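Local coordinates for protein 2'-deoxycytidine 5'-triphosphate deaminase (Agrobacterium tumefaciens, PDB 2R9Q) that probably catalyses the hydrolytic deamination of dCTP to dUTP with release of ammonia, feeding pyrimidine nucleotides toward thymidylate synthesis, at residues Ser109-Ser114 with Ala276-Pro281; Arg159-Ser164 with Asp229-Ala234; Val264-Val269 with Leu326-Ile331; Leu181-Thr186 with His270-Tyr275; Arg151-Val156 with Leu239-Pro244. One frame throughout, in Å; residues are numbered along the deposited sequence.

Contact 1: residues Ser109-Ser114 with Ala276-Pro281; sequences SANPKS and AAEMTP
Asn-111 ND2 donates to Glu-278 OE2 at 2.9 Å, with an N-H...O angle of 149°. The acceptor lies close to the amide plane of Asn-111, but ND2 approaches from above the carboxylate plane of Glu-278, and the two planes stand 75° apart. Glu-278 makes the crossing by extension: CG is anti to the backbone N (chi1 -169°), and the rest of the chain runs straight out to the carboxylate. The backbones stay well separated, Asn-111 CA and Glu-278 CA being 9.2 Å apart, so strands 106-112 and 275-281 are joined through side chains and not as sheet neighbours. The first strand belongs to the N-terminal and the second to the C-terminal deaminase family region, both of the dUTPase clan. A water lies 2.8 Å from Glu-278 OE1, to which it probably donates, and also meets Ser-109 OG, which is hydrogen-bonded to Arg-169 NH1. Phe-296, on strand 296-297, packs against Ser-109, Asn-111 and Glu-278 together.

Contact 2: residues Arg159-Ser164 with Asp229-Ala234; sequences RGSRLS and DVDKKA
Ser-161 OG lies 2.9 Å from Asp-231 OD1, a hydrogen bond whose proton has a second acceptor within reach. Asp-231 is presented by an Asx turn: Asp-229 OD1 accepts from Asp-231 N at 3.0 Å through its anti lone pair. Beside the polar pair, Val-230 CG2 comes within 3.6 Å of Ser-161 OG and meets Leu-163 CD1 more loosely at 4.4 Å. This methyl is wedged between the backbone N and carbonyl carbon of its own residue (chi1 of Val-230 is -53°, with CG1 anti to the carbonyl carbon). One step further out, three waters sew the segments together. One donates to both Arg-159 O and Asp-231 OD2, another accepts from Arg-162 N while donating to Asp-231 OD1, and the third links Arg-162 O with Lys-233 NZ. Arg-158 probably helps position this shell, since its NH1 forms salt bridges with Asp-229 OD1 and Asp-231 OD2 and its backbone N bonds with Ser-161 OG. The start of strand 162-170 is thereby held to the loop after strand 228-229. Lys-233 folds back so that its NZ donates to Val-230 O at 2.6 Å, in the carbonyl plane and on a lone pair.

Contact 3: residues Val264-Val269 with Leu326-Ile331; sequences VSREAV and LEHGQI
Arg-266 lays its aliphatic chain against His-328 and its guanidinium over Gly-329, both inside the type II beta turn from Glu-327 to Gln-330. Taken in order, the first segment begins on a strand, and Ser-265 then braces the corner that follows: its OG donates to Glu-267 O at 2.7 Å, in the carbonyl plane. At the corner itself, Arg-266 points at the turn. Its CD touches the imidazole, 3.3 Å from His-328 NE2; beyond it the bend at chi3 (-51°) swings the guanidinium over Gly-329. The guanidinium and imidazole planes stand 74° apart, and the two side chains cross at about a right angle. Across the turn the meeting is one of van der Waals contact, through CD and the glycine CA; Arg-266 NE bonds with Ser-205 OG, and His-328 ND1 with Leu-208 N. Glu-267 OE2 shares Ser-205 OG, drawing the corner onto strand 202-205. Gly-329 CA sits over one face of the guanidinium, 3.7 Å from Arg-266 NE.

Contact 4: residues Leu181-Thr186 with His270-Tyr275; sequences LKLHET and HVPPLY
Within 181-186, on helix 177-186, Leu-183 alone touches the type I beta turn from Pro-272 to Tyr-275, and both of its methyl groups are used. CD1 fits between the turn's two ends, 3.9 Å from Pro-272 CG and 3.8 Å from Tyr-275 CE2. CD2 settles over the face of the phenol ring in a CH-pi contact, 3.8 Å from the Tyr-275 ring centroid. Against Pro-272 the leucine comes tip to tip, whereas it and Tyr-275 slide past one another in opposite directions. In Leu-183, CG is anti to the backbone N (chi1 -178°), and the side chain extends toward the turn. All three touching side chains are apolar at their points of contact, and Leu-183 and Pro-272 are buried. Around Leu-183 the helix is open to solvent: Lys-182, Glu-185 and Thr-186 are exposed, and Glu-185 has no side-chain atoms modelled beyond CB. His-184 takes a separate route, its NE2 bonding with Val-190 O. On the turn, Tyr-275 N donates to Pro-272 O at 2.9 Å, which closes the turn and probably helps hold the two residues that flank Leu-183. CD2 of that leucine stands only 4° off the Tyr-275 ring normal.

Contact 5: residues Arg151-Val156 with Leu239-Pro244; sequences RTFPIV and LDFWEP
The ring of Phe-153 turns its CZ edge to one face of the Trp-242 indole, in an edge-to-face pair with the five-membered ring: centroids 5.3 Å apart, planes at 70°. Phe-153 CZ itself is 3.8 Å from Trp-242 NE1, toward the rim of the indole. Phe-241 CB covers the same indole face. Against Phe-241 the roles reverse: Phe-241 offers its edge to the face of Phe-153, offset, with planes at 85° and Phe-241 CD1 3.8 Å from Phe-153 CD1. A polar atom also meets this ring. Phe-241 O lies at the edge of the Phe-153 ring, near its plane, 3.2 Å from Phe-153 CE1. Thr-152 CG2 sits above one face of Phe-153. Together the three rings make an aromatic cluster between the loop leading into strand 155-157 and the start of strand 242-246, joining segments of the N-terminal and C-terminal family regions. Val-228 packs on both phenylalanines, and His-236 meets the ring of Phe-241. Trp-242 NE1 is turned to Arg-118 O in a weak hydrogen bond. With planes steeply inclined, the contact probably combines apolar packing with weak directional attraction between C-H groups, ring faces and a carbonyl.

Contacts 2, 4 and 5 are largely buried, while contacts 1 and 3 lie nearer the surface. Contacts 1, 2 and 5 each join the N-terminal to the C-terminal family region; contacts 3 and 4 stay within the latter. Contacts 1 and 2 share a sheet, strands 106-112 and 162-170 being neighbours, with a probable hydrogen bond from Lys-113 N to Leu-163 O. Contacts 2 and 5 also touch, probably through Val-230 N and Val-156 O. Contact 4 continues directly from contact 3 in sequence and packs on contact 1 through Val-271. The chemistry differs: amide and carboxylate in contact 1, hydroxyl and carboxylate in contact 2, both with water, an arginine resting on a turn in contact 3, methyl-on-ring in contact 4 and ring-on-ring in contact 5.

Contact 1: residues Ser109-Ser114 with Ala276-Pro281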
# COMPACT_ATOMS: atom_id res chain seq x y z
N SER B 109 -18.60 -1.26 29.50
CA SER B 109 -17.82 -1.48 28.28
C SER B 109 -18.21 -0.51 27.11
O SER B 109 -19.27 0.08 27.12
CB SER B 109 -17.89 -2.96 27.89
OG SER B 109 -19.16 -3.34 27.41
N ALA B 110 -17.33 -0.36 26.13
CA ALA B 110 -17.54 0.53 24.98
C ALA B 110 -17.39 -0.22 23.64
O ALA B 110 -16.65 -1.20 23.52
CB ALA B 110 -16.60 1.72 25.05
N ASN B 111 -18.18 0.21 22.66
CA ASN B 111 -18.16 -0.27 21.30
C ASN B 111 -18.45 0.90 20.36
O ASN B 111 -19.09 1.88 20.77
CB ASN B 111 -19.22 -1.36 21.10
CG ASN B 111 -18.70 -2.73 21.39
OD1 ASN B 111 -17.53 -3.03 21.16
ND2 ASN B 111 -19.58 -3.59 21.89
N PRO B 112 -17.95 0.83 19.12
CA PRO B 112 -18.36 1.82 18.13
C PRO B 112 -19.84 1.79 17.82
O PRO B 112 -20.44 0.76 17.86
CB PRO B 112 -17.55 1.45 16.90
CG PRO B 112 -17.14 0.05 17.13
CD PRO B 112 -16.96 -0.11 18.56
N LYS B 113 -20.42 2.95 17.54
CA LYS B 113 -21.74 3.01 16.95
C LYS B 113 -21.67 2.37 15.59
O LYS B 113 -20.61 2.34 14.96
CB LYS B 113 -22.20 4.45 16.79
CG LYS B 113 -22.45 5.16 18.10
CD LYS B 113 -22.48 6.66 17.92
CE LYS B 113 -23.56 7.13 16.98
NZ LYS B 113 -24.89 6.74 17.50
N SER B 114 -22.80 1.85 15.13
CA SER B 114 -22.77 1.05 13.92
C SER B 114 -22.44 1.87 12.70
O SER B 114 -21.79 1.38 11.80
CB SER B 114 -24.04 0.23 13.74
OG SER B 114 -25.15 1.04 13.82
N ALA B 276 -30.47 -7.21 26.03
CA ALA B 276 -29.60 -6.57 25.07
C ALA B 276 -28.70 -7.66 24.48
O ALA B 276 -28.62 -8.77 25.02
CB ALA B 276 -28.78 -5.47 25.75
N ALA B 277 -28.08 -7.35 23.34
CA ALA B 277 -27.07 -8.22 22.72
C ALA B 277 -25.76 -7.48 22.34
O ALA B 277 -25.67 -6.25 22.34
CB ALA B 277 -27.65 -8.93 21.50
N GLU B 278 -24.75 -8.28 22.04
CA GLU B 278 -23.49 -7.82 21.54
C GLU B 278 -23.01 -8.80 20.49
O GLU B 278 -23.07 -10.01 20.68
CB GLU B 278 -22.48 -7.68 22.67
CG GLU B 278 -21.20 -6.95 22.31
CD GLU B 278 -20.31 -6.65 23.52
OE1 GLU B 278 -20.64 -7.01 24.68
OE2 GLU B 278 -19.26 -6.04 23.33
N MET B 279 -22.55 -8.24 19.37
CA MET B 279 -22.02 -8.99 18.26
C MET B 279 -20.58 -9.34 18.61
O MET B 279 -19.85 -8.50 19.12
CB MET B 279 -22.08 -8.12 16.99
CG MET B 279 -22.75 -8.76 15.77
SD MET B 279 -21.76 -10.06 15.03
CE MET B 279 -22.58 -11.51 15.68
N THR B 280 -20.17 -10.59 18.38
CA THR B 280 -18.79 -11.03 18.61
C THR B 280 -18.21 -11.71 17.35
O THR B 280 -18.96 -12.31 16.59
CB THR B 280 -18.67 -11.99 19.82
OG1 THR B 280 -19.50 -13.14 19.61
CG2 THR B 280 -19.09 -11.29 21.12
N PRO B 281 -16.89 -11.58 17.11
CA PRO B 281 -16.20 -12.40 16.13
C PRO B 281 -16.27 -13.90 16.40
O PRO B 281 -16.23 -14.32 17.56
CB PRO B 281 -14.75 -11.92 16.23
CG PRO B 281 -14.85 -10.54 16.73
CD PRO B 281 -15.98 -10.57 17.69
O HOH W 1 -18.82 -5.41 26.00

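Contact 2: residues Arg159-Ser164 with Asp229-Ala234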
# COMPACT_ATOMS: atom_id res chain seq x y z
N ARG B 159 -16.69 19.15 18.19
CA ARG B 159 -17.24 19.08 19.53
C ARG B 159 -18.68 18.60 19.38
O ARG B 159 -19.44 19.14 18.60
CB ARG B 159 -17.14 20.41 20.24
CG ARG B 159 -17.66 20.37 21.64
CD ARG B 159 -17.74 21.73 22.29
NE ARG B 159 -18.44 21.67 23.58
CZ ARG B 159 -17.89 21.29 24.74
NH1 ARG B 159 -16.61 20.95 24.82
NH2 ARG B 159 -18.62 21.27 25.85
N GLY B 160 -19.01 17.55 20.11
CA GLY B 160 -20.30 16.91 20.03
C GLY B 160 -20.44 15.64 19.21
O GLY B 160 -21.39 14.93 19.38
N SER B 161 -19.48 15.36 18.33
CA SER B 161 -19.56 14.20 17.45
C SER B 161 -19.66 12.94 18.28
O SER B 161 -19.07 12.83 19.35
CB SER B 161 -18.39 14.15 16.46
OG SER B 161 -18.44 15.22 15.53
N ARG B 162 -20.47 12.00 17.81
CA ARG B 162 -20.74 10.77 18.54
C ARG B 162 -20.27 9.61 17.71
O ARG B 162 -20.84 9.33 16.70
CB ARG B 162 -22.23 10.68 18.84
CG ARG B 162 -22.65 11.64 19.93
CD ARG B 162 -24.02 12.21 19.76
NE ARG B 162 -25.00 11.14 19.70
CZ ARG B 162 -26.32 11.27 19.77
NH1 ARG B 162 -26.88 12.45 19.94
NH2 ARG B 162 -27.09 10.20 19.70
N LEU B 163 -19.18 8.97 18.12
CA LEU B 163 -18.62 7.85 17.34
C LEU B 163 -18.75 6.53 18.08
O LEU B 163 -18.79 5.46 17.49
CB LEU B 163 -17.18 8.15 16.95
CG LEU B 163 -16.81 9.28 15.96
CD1 LEU B 163 -16.93 10.66 16.59
CD2 LEU B 163 -15.37 9.11 15.52
N SER B 164 -18.96 6.63 19.38
CA SER B 164 -18.85 5.52 20.28
C SER B 164 -19.98 5.51 21.27
O SER B 164 -20.64 6.50 21.47
CB SER B 164 -17.52 5.66 21.01
OG SER B 164 -17.23 4.49 21.71
N ASP B 229 -18.33 14.02 6.76
CA ASP B 229 -18.85 14.62 7.99
C ASP B 229 -19.70 13.60 8.75
O ASP B 229 -20.76 13.18 8.30
CB ASP B 229 -19.63 15.91 7.69
CG ASP B 229 -19.78 16.82 8.92
OD1 ASP B 229 -20.04 16.31 10.04
OD2 ASP B 229 -19.67 18.06 8.77
N VAL B 230 -19.19 13.21 9.92
CA VAL B 230 -19.79 12.19 10.76
C VAL B 230 -21.07 12.66 11.44
O VAL B 230 -21.87 11.85 11.91
CB VAL B 230 -18.77 11.66 11.83
CG1 VAL B 230 -17.47 11.20 11.14
CG2 VAL B 230 -18.51 12.68 12.96
N ASP B 231 -21.27 13.97 11.50
CA ASP B 231 -22.54 14.57 11.95
C ASP B 231 -23.62 14.62 10.84
O ASP B 231 -24.77 14.66 11.15
CB ASP B 231 -22.32 15.95 12.55
CG ASP B 231 -21.38 15.94 13.75
OD1 ASP B 231 -20.98 14.86 14.21
OD2 ASP B 231 -21.03 17.03 14.25
N LYS B 232 -23.24 14.57 9.58
CA LYS B 232 -24.18 14.71 8.48
C LYS B 232 -23.99 13.56 7.51
O LYS B 232 -23.76 13.78 6.35
CB LYS B 232 -23.95 16.03 7.71
CG LYS B 232 -23.35 17.20 8.45
CD LYS B 232 -24.30 17.84 9.44
CE LYS B 232 -23.96 19.33 9.63
NZ LYS B 232 -22.46 19.57 9.84
N LYS B 233 -24.08 12.32 7.98
CA LYS B 233 -23.71 11.18 7.13
C LYS B 233 -24.71 10.94 5.97
O LYS B 233 -24.30 10.59 4.88
CB LYS B 233 -23.50 9.90 7.96
CG LYS B 233 -22.44 9.98 9.02
CD LYS B 233 -22.29 8.63 9.72
CE LYS B 233 -21.53 8.74 11.01
NZ LYS B 233 -22.32 9.32 12.13
N ALA B 234 -26.00 11.17 6.21
CA ALA B 234 -27.04 11.11 5.14
C ALA B 234 -26.95 12.18 4.04
O ALA B 234 -27.75 12.13 3.10
CB ALA B 234 -28.46 11.11 5.75
O HOH W 2 -21.29 18.04 16.91
O HOH W 3 -22.04 12.60 15.63
O HOH W 4 -20.99 7.72 13.98

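Contact 3: residues Val264-Val269 with Leu326-Ile331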
# COMPACT_ATOMS: atom_id res chain seq x y z
N VAL B 264 -24.19 -8.49 4.65
CA VAL B 264 -25.39 -8.82 5.41
C VAL B 264 -25.50 -10.31 5.83
O VAL B 264 -25.14 -11.22 5.09
CB VAL B 264 -26.72 -8.23 4.71
CG1 VAL B 264 -26.55 -8.09 3.23
CG2 VAL B 264 -27.95 -9.03 5.05
N SER B 265 -25.96 -10.51 7.06
CA SER B 265 -26.28 -11.82 7.60
C SER B 265 -27.46 -12.51 6.89
O SER B 265 -28.41 -11.85 6.47
CB SER B 265 -26.56 -11.71 9.11
OG SER B 265 -27.84 -11.19 9.40
N ARG B 266 -27.41 -13.83 6.78
CA ARG B 266 -28.58 -14.59 6.31
C ARG B 266 -29.69 -14.55 7.36
O ARG B 266 -30.86 -14.37 7.01
CB ARG B 266 -28.22 -16.05 6.03
CG ARG B 266 -27.27 -16.26 4.89
CD ARG B 266 -27.25 -17.70 4.44
NE ARG B 266 -27.05 -18.55 5.59
CZ ARG B 266 -27.61 -19.73 5.79
NH1 ARG B 266 -28.46 -20.28 4.91
NH2 ARG B 266 -27.33 -20.38 6.91
N GLU B 267 -29.32 -14.68 8.63
CA GLU B 267 -30.30 -14.67 9.72
C GLU B 267 -30.93 -13.30 9.97
O GLU B 267 -30.25 -12.28 10.07
CB GLU B 267 -29.69 -15.21 11.00
CG GLU B 267 -29.15 -16.60 10.87
CD GLU B 267 -27.76 -16.66 10.29
OE1 GLU B 267 -27.15 -15.57 10.10
OE2 GLU B 267 -27.26 -17.79 10.02
N ALA B 268 -32.27 -13.31 10.03
CA ALA B 268 -33.08 -12.21 10.52
C ALA B 268 -33.17 -12.41 12.04
O ALA B 268 -33.73 -13.40 12.49
CB ALA B 268 -34.45 -12.22 9.87
N VAL B 269 -32.63 -11.48 12.80
CA VAL B 269 -32.48 -11.62 14.25
C VAL B 269 -33.36 -10.62 15.07
O VAL B 269 -33.70 -9.54 14.61
CB VAL B 269 -30.92 -11.62 14.64
CG1 VAL B 269 -30.27 -10.21 14.66
CG2 VAL B 269 -30.71 -12.32 15.95
N LEU B 326 -14.69 -15.84 0.69
CA LEU B 326 -15.77 -15.97 1.63
C LEU B 326 -16.96 -16.54 0.89
O LEU B 326 -17.32 -16.07 -0.17
CB LEU B 326 -16.11 -14.62 2.28
CG LEU B 326 -17.25 -14.56 3.31
CD1 LEU B 326 -16.96 -15.29 4.62
CD2 LEU B 326 -17.60 -13.08 3.57
N GLU B 327 -17.56 -17.55 1.48
CA GLU B 327 -18.64 -18.29 0.82
C GLU B 327 -19.93 -18.12 1.62
O GLU B 327 -19.90 -18.02 2.86
CB GLU B 327 -18.26 -19.79 0.68
CG GLU B 327 -17.08 -20.04 -0.24
CD GLU B 327 -16.58 -21.48 -0.20
OE1 GLU B 327 -17.34 -22.36 -0.70
OE2 GLU B 327 -15.44 -21.73 0.33
N HIS B 328 -21.04 -18.05 0.87
CA HIS B 328 -22.40 -18.00 1.41
C HIS B 328 -22.66 -19.09 2.48
O HIS B 328 -22.21 -20.23 2.34
CB HIS B 328 -23.40 -18.16 0.26
CG HIS B 328 -24.84 -18.14 0.67
ND1 HIS B 328 -25.57 -16.97 0.76
CD2 HIS B 328 -25.68 -19.13 1.03
CE1 HIS B 328 -26.81 -17.25 1.15
NE2 HIS B 328 -26.89 -18.56 1.32
N GLY B 329 -23.38 -18.73 3.54
CA GLY B 329 -23.59 -19.63 4.67
C GLY B 329 -22.42 -19.73 5.63
O GLY B 329 -22.57 -20.30 6.69
N GLN B 330 -21.27 -19.18 5.29
CA GLN B 330 -20.14 -19.17 6.21
C GLN B 330 -20.51 -18.41 7.49
O GLN B 330 -20.99 -17.27 7.42
CB GLN B 330 -18.95 -18.51 5.54
CG GLN B 330 -17.77 -18.16 6.43
CD GLN B 330 -17.04 -19.37 6.94
OE1 GLN B 330 -16.60 -20.20 6.17
NE2 GLN B 330 -16.86 -19.44 8.25
N ILE B 331 -20.26 -19.05 8.64
CA ILE B 331 -20.38 -18.38 9.94
C ILE B 331 -19.32 -17.31 10.20
O ILE B 331 -18.12 -17.56 10.04
CB ILE B 331 -20.39 -19.38 11.12
CG1 ILE B 331 -21.63 -20.30 11.01
CG2 ILE B 331 -20.38 -18.63 12.46
CD1 ILE B 331 -21.56 -21.55 11.88

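Contact 4: residues Leu181-Thr186 with His270-Tyr275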
# COMPACT_ATOMS: atom_id res chain seq x y z
N LEU B 181 -31.91 -20.81 24.11
CA LEU B 181 -32.82 -21.72 23.39
C LEU B 181 -34.27 -21.62 23.88
O LEU B 181 -35.19 -21.69 23.08
CB LEU B 181 -32.29 -23.18 23.42
CG LEU B 181 -31.13 -23.45 22.42
CD1 LEU B 181 -30.23 -24.65 22.77
CD2 LEU B 181 -31.63 -23.60 20.95
N LYS B 182 -34.47 -21.40 25.18
CA LYS B 182 -35.80 -21.10 25.73
C LYS B 182 -36.38 -19.73 25.31
O LYS B 182 -37.57 -19.63 25.02
CB LYS B 182 -35.77 -21.17 27.25
CG LYS B 182 -35.52 -22.57 27.79
CD LYS B 182 -35.76 -22.65 29.32
CE LYS B 182 -34.72 -23.59 30.03
NZ LYS B 182 -35.08 -23.96 31.47
N LEU B 183 -35.56 -18.68 25.29
CA LEU B 183 -35.99 -17.35 24.83
C LEU B 183 -36.41 -17.37 23.36
O LEU B 183 -37.33 -16.66 22.99
CB LEU B 183 -34.89 -16.31 25.04
CG LEU B 183 -35.20 -14.85 24.65
CD1 LEU B 183 -36.37 -14.32 25.46
CD2 LEU B 183 -33.97 -13.99 24.83
N HIS B 184 -35.73 -18.18 22.54
CA HIS B 184 -36.13 -18.41 21.15
C HIS B 184 -37.47 -19.13 21.05
O HIS B 184 -38.20 -18.92 20.09
CB HIS B 184 -35.04 -19.19 20.36
CG HIS B 184 -35.40 -19.48 18.94
ND1 HIS B 184 -35.62 -20.76 18.46
CD2 HIS B 184 -35.62 -18.66 17.88
CE1 HIS B 184 -35.95 -20.70 17.18
NE2 HIS B 184 -35.95 -19.44 16.81
N GLU B 185 -37.79 -19.99 22.03
CA GLU B 185 -39.10 -20.65 22.10
C GLU B 185 -40.17 -19.63 22.46
O GLU B 185 -41.15 -19.47 21.74
CB GLU B 185 -39.11 -21.81 23.09
N THR B 186 -39.96 -18.92 23.58
CA THR B 186 -40.92 -17.90 24.04
C THR B 186 -41.06 -16.74 23.04
O THR B 186 -42.14 -16.49 22.52
CB THR B 186 -40.61 -17.39 25.49
OG1 THR B 186 -41.27 -16.14 25.72
CG2 THR B 186 -39.13 -17.20 25.73
N HIS B 270 -33.76 -11.03 16.27
CA HIS B 270 -34.59 -10.22 17.18
C HIS B 270 -33.98 -10.26 18.60
O HIS B 270 -33.54 -11.31 19.08
CB HIS B 270 -36.03 -10.72 17.12
CG HIS B 270 -36.95 -10.23 18.21
ND1 HIS B 270 -37.19 -8.89 18.44
CD2 HIS B 270 -37.73 -10.91 19.08
CE1 HIS B 270 -38.07 -8.77 19.42
NE2 HIS B 270 -38.42 -9.98 19.82
N VAL B 271 -33.89 -9.07 19.20
CA VAL B 271 -33.50 -8.88 20.61
C VAL B 271 -34.76 -8.40 21.38
O VAL B 271 -35.21 -7.28 21.20
CB VAL B 271 -32.33 -7.89 20.77
CG1 VAL B 271 -31.85 -7.88 22.18
CG2 VAL B 271 -31.17 -8.23 19.84
N PRO B 272 -35.37 -9.29 22.20
CA PRO B 272 -36.51 -8.93 23.05
C PRO B 272 -36.21 -7.78 24.01
O PRO B 272 -35.06 -7.60 24.41
CB PRO B 272 -36.76 -10.22 23.83
CG PRO B 272 -36.24 -11.31 22.94
CD PRO B 272 -35.05 -10.73 22.29
N PRO B 273 -37.24 -7.00 24.39
CA PRO B 273 -37.08 -5.77 25.19
C PRO B 273 -36.47 -5.88 26.58
O PRO B 273 -36.18 -4.85 27.18
CB PRO B 273 -38.51 -5.26 25.33
CG PRO B 273 -39.21 -5.84 24.17
CD PRO B 273 -38.65 -7.21 24.05
N LEU B 274 -36.30 -7.09 27.10
CA LEU B 274 -35.71 -7.29 28.41
C LEU B 274 -34.30 -7.88 28.29
O LEU B 274 -33.71 -8.34 29.28
CB LEU B 274 -36.59 -8.23 29.22
CG LEU B 274 -37.98 -7.81 29.62
CD1 LEU B 274 -38.58 -8.97 30.44
CD2 LEU B 274 -37.90 -6.48 30.39
N TYR B 275 -33.81 -7.89 27.06
CA TYR B 275 -32.47 -8.34 26.72
C TYR B 275 -31.77 -7.33 25.82
O TYR B 275 -32.39 -6.63 25.00
CB TYR B 275 -32.54 -9.71 26.06
CG TYR B 275 -33.16 -10.75 26.95
CD1 TYR B 275 -32.37 -11.62 27.68
CD2 TYR B 275 -34.56 -10.82 27.10
CE1 TYR B 275 -32.94 -12.58 28.53
CE2 TYR B 275 -35.14 -11.77 27.95
CZ TYR B 275 -34.32 -12.65 28.67
OH TYR B 275 -34.87 -13.59 29.51

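Contact 5: residues Arg151-Val156 with Leu239-Pro244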
# COMPACT_ATOMS: atom_id res chain seq x y z
N ARG B 151 -9.72 4.63 8.66
CA ARG B 151 -9.00 3.67 7.88
C ARG B 151 -9.23 3.84 6.37
O ARG B 151 -8.30 3.75 5.61
CB ARG B 151 -9.39 2.28 8.34
CG ARG B 151 -8.36 1.45 8.99
CD ARG B 151 -8.15 1.67 10.48
NE ARG B 151 -7.09 2.60 10.87
CZ ARG B 151 -5.92 2.88 10.26
NH1 ARG B 151 -5.51 2.28 9.14
NH2 ARG B 151 -5.11 3.78 10.82
N THR B 152 -10.47 4.05 5.94
CA THR B 152 -10.76 4.15 4.51
C THR B 152 -11.13 5.54 4.07
O THR B 152 -10.66 5.98 3.06
CB THR B 152 -11.89 3.21 4.07
OG1 THR B 152 -11.53 1.88 4.44
CG2 THR B 152 -12.15 3.29 2.53
N PHE B 153 -12.03 6.19 4.81
CA PHE B 153 -12.48 7.53 4.47
C PHE B 153 -11.91 8.54 5.42
O PHE B 153 -11.96 8.36 6.66
CB PHE B 153 -14.04 7.67 4.51
CG PHE B 153 -14.79 6.57 3.83
CD1 PHE B 153 -14.76 6.44 2.48
CD2 PHE B 153 -15.57 5.70 4.54
CE1 PHE B 153 -15.43 5.44 1.87
CE2 PHE B 153 -16.23 4.70 3.94
CZ PHE B 153 -16.15 4.57 2.60
N PRO B 154 -11.39 9.65 4.87
CA PRO B 154 -11.11 10.74 5.77
C PRO B 154 -12.42 11.34 6.30
O PRO B 154 -13.46 11.34 5.60
CB PRO B 154 -10.34 11.70 4.89
CG PRO B 154 -10.84 11.43 3.48
CD PRO B 154 -11.03 9.97 3.47
N ILE B 155 -12.40 11.80 7.54
CA ILE B 155 -13.62 12.24 8.21
C ILE B 155 -13.51 13.63 8.78
O ILE B 155 -12.43 14.10 9.04
CB ILE B 155 -14.11 11.22 9.25
CG1 ILE B 155 -13.13 11.05 10.41
CG2 ILE B 155 -14.45 9.88 8.56
CD1 ILE B 155 -13.73 10.38 11.65
N VAL B 156 -14.65 14.32 8.90
CA VAL B 156 -14.71 15.55 9.69
C VAL B 156 -15.51 15.33 10.98
O VAL B 156 -16.62 14.78 10.96
CB VAL B 156 -15.15 16.86 8.87
CG1 VAL B 156 -15.99 16.50 7.67
CG2 VAL B 156 -15.87 17.86 9.76
N LEU B 239 -22.89 6.52 -4.05
CA LEU B 239 -21.98 6.12 -5.12
C LEU B 239 -20.63 6.83 -5.19
O LEU B 239 -19.78 6.43 -5.98
CB LEU B 239 -22.68 6.25 -6.50
CG LEU B 239 -23.32 5.02 -7.15
CD1 LEU B 239 -23.24 3.70 -6.31
CD2 LEU B 239 -24.75 5.34 -7.52
N ASP B 240 -20.39 7.85 -4.38
CA ASP B 240 -19.05 8.39 -4.40
C ASP B 240 -18.21 8.09 -3.14
O ASP B 240 -17.14 8.68 -2.96
CB ASP B 240 -19.01 9.85 -4.90
CG ASP B 240 -19.80 10.78 -4.05
OD1 ASP B 240 -19.74 10.62 -2.81
OD2 ASP B 240 -20.46 11.67 -4.67
N PHE B 241 -18.70 7.12 -2.34
CA PHE B 241 -17.97 6.53 -1.21
C PHE B 241 -17.92 5.00 -1.21
O PHE B 241 -16.96 4.40 -0.75
CB PHE B 241 -18.59 6.99 0.10
CG PHE B 241 -18.40 8.43 0.35
CD1 PHE B 241 -17.17 8.90 0.78
CD2 PHE B 241 -19.44 9.34 0.12
CE1 PHE B 241 -16.97 10.24 1.00
CE2 PHE B 241 -19.24 10.70 0.32
CZ PHE B 241 -18.00 11.15 0.77
N TRP B 242 -18.99 4.38 -1.70
CA TRP B 242 -19.14 2.94 -1.66
C TRP B 242 -19.34 2.44 -3.09
O TRP B 242 -19.90 3.16 -3.90
CB TRP B 242 -20.31 2.57 -0.76
CG TRP B 242 -20.14 2.94 0.71
CD1 TRP B 242 -19.47 2.22 1.66
CD2 TRP B 242 -20.66 4.10 1.38
NE1 TRP B 242 -19.53 2.85 2.87
CE2 TRP B 242 -20.26 4.00 2.73
CE3 TRP B 242 -21.44 5.20 0.97
CZ2 TRP B 242 -20.62 4.98 3.70
CZ3 TRP B 242 -21.79 6.18 1.91
CH2 TRP B 242 -21.37 6.07 3.27
N GLU B 243 -18.81 1.27 -3.39
CA GLU B 243 -19.04 0.60 -4.66
C GLU B 243 -19.96 -0.57 -4.38
O GLU B 243 -19.59 -1.44 -3.60
CB GLU B 243 -17.78 -0.01 -5.27
CG GLU B 243 -16.65 0.95 -5.52
CD GLU B 243 -15.36 0.24 -5.91
OE1 GLU B 243 -15.30 -1.02 -5.81
OE2 GLU B 243 -14.41 0.96 -6.32
N PRO B 244 -21.13 -0.61 -5.05
CA PRO B 244 -22.06 -1.75 -4.91
C PRO B 244 -21.46 -3.01 -5.50
O PRO B 244 -20.70 -2.93 -6.45
CB PRO B 244 -23.30 -1.33 -5.69
CG PRO B 244 -23.01 -0.02 -6.28
CD PRO B 244 -21.64 0.42 -5.97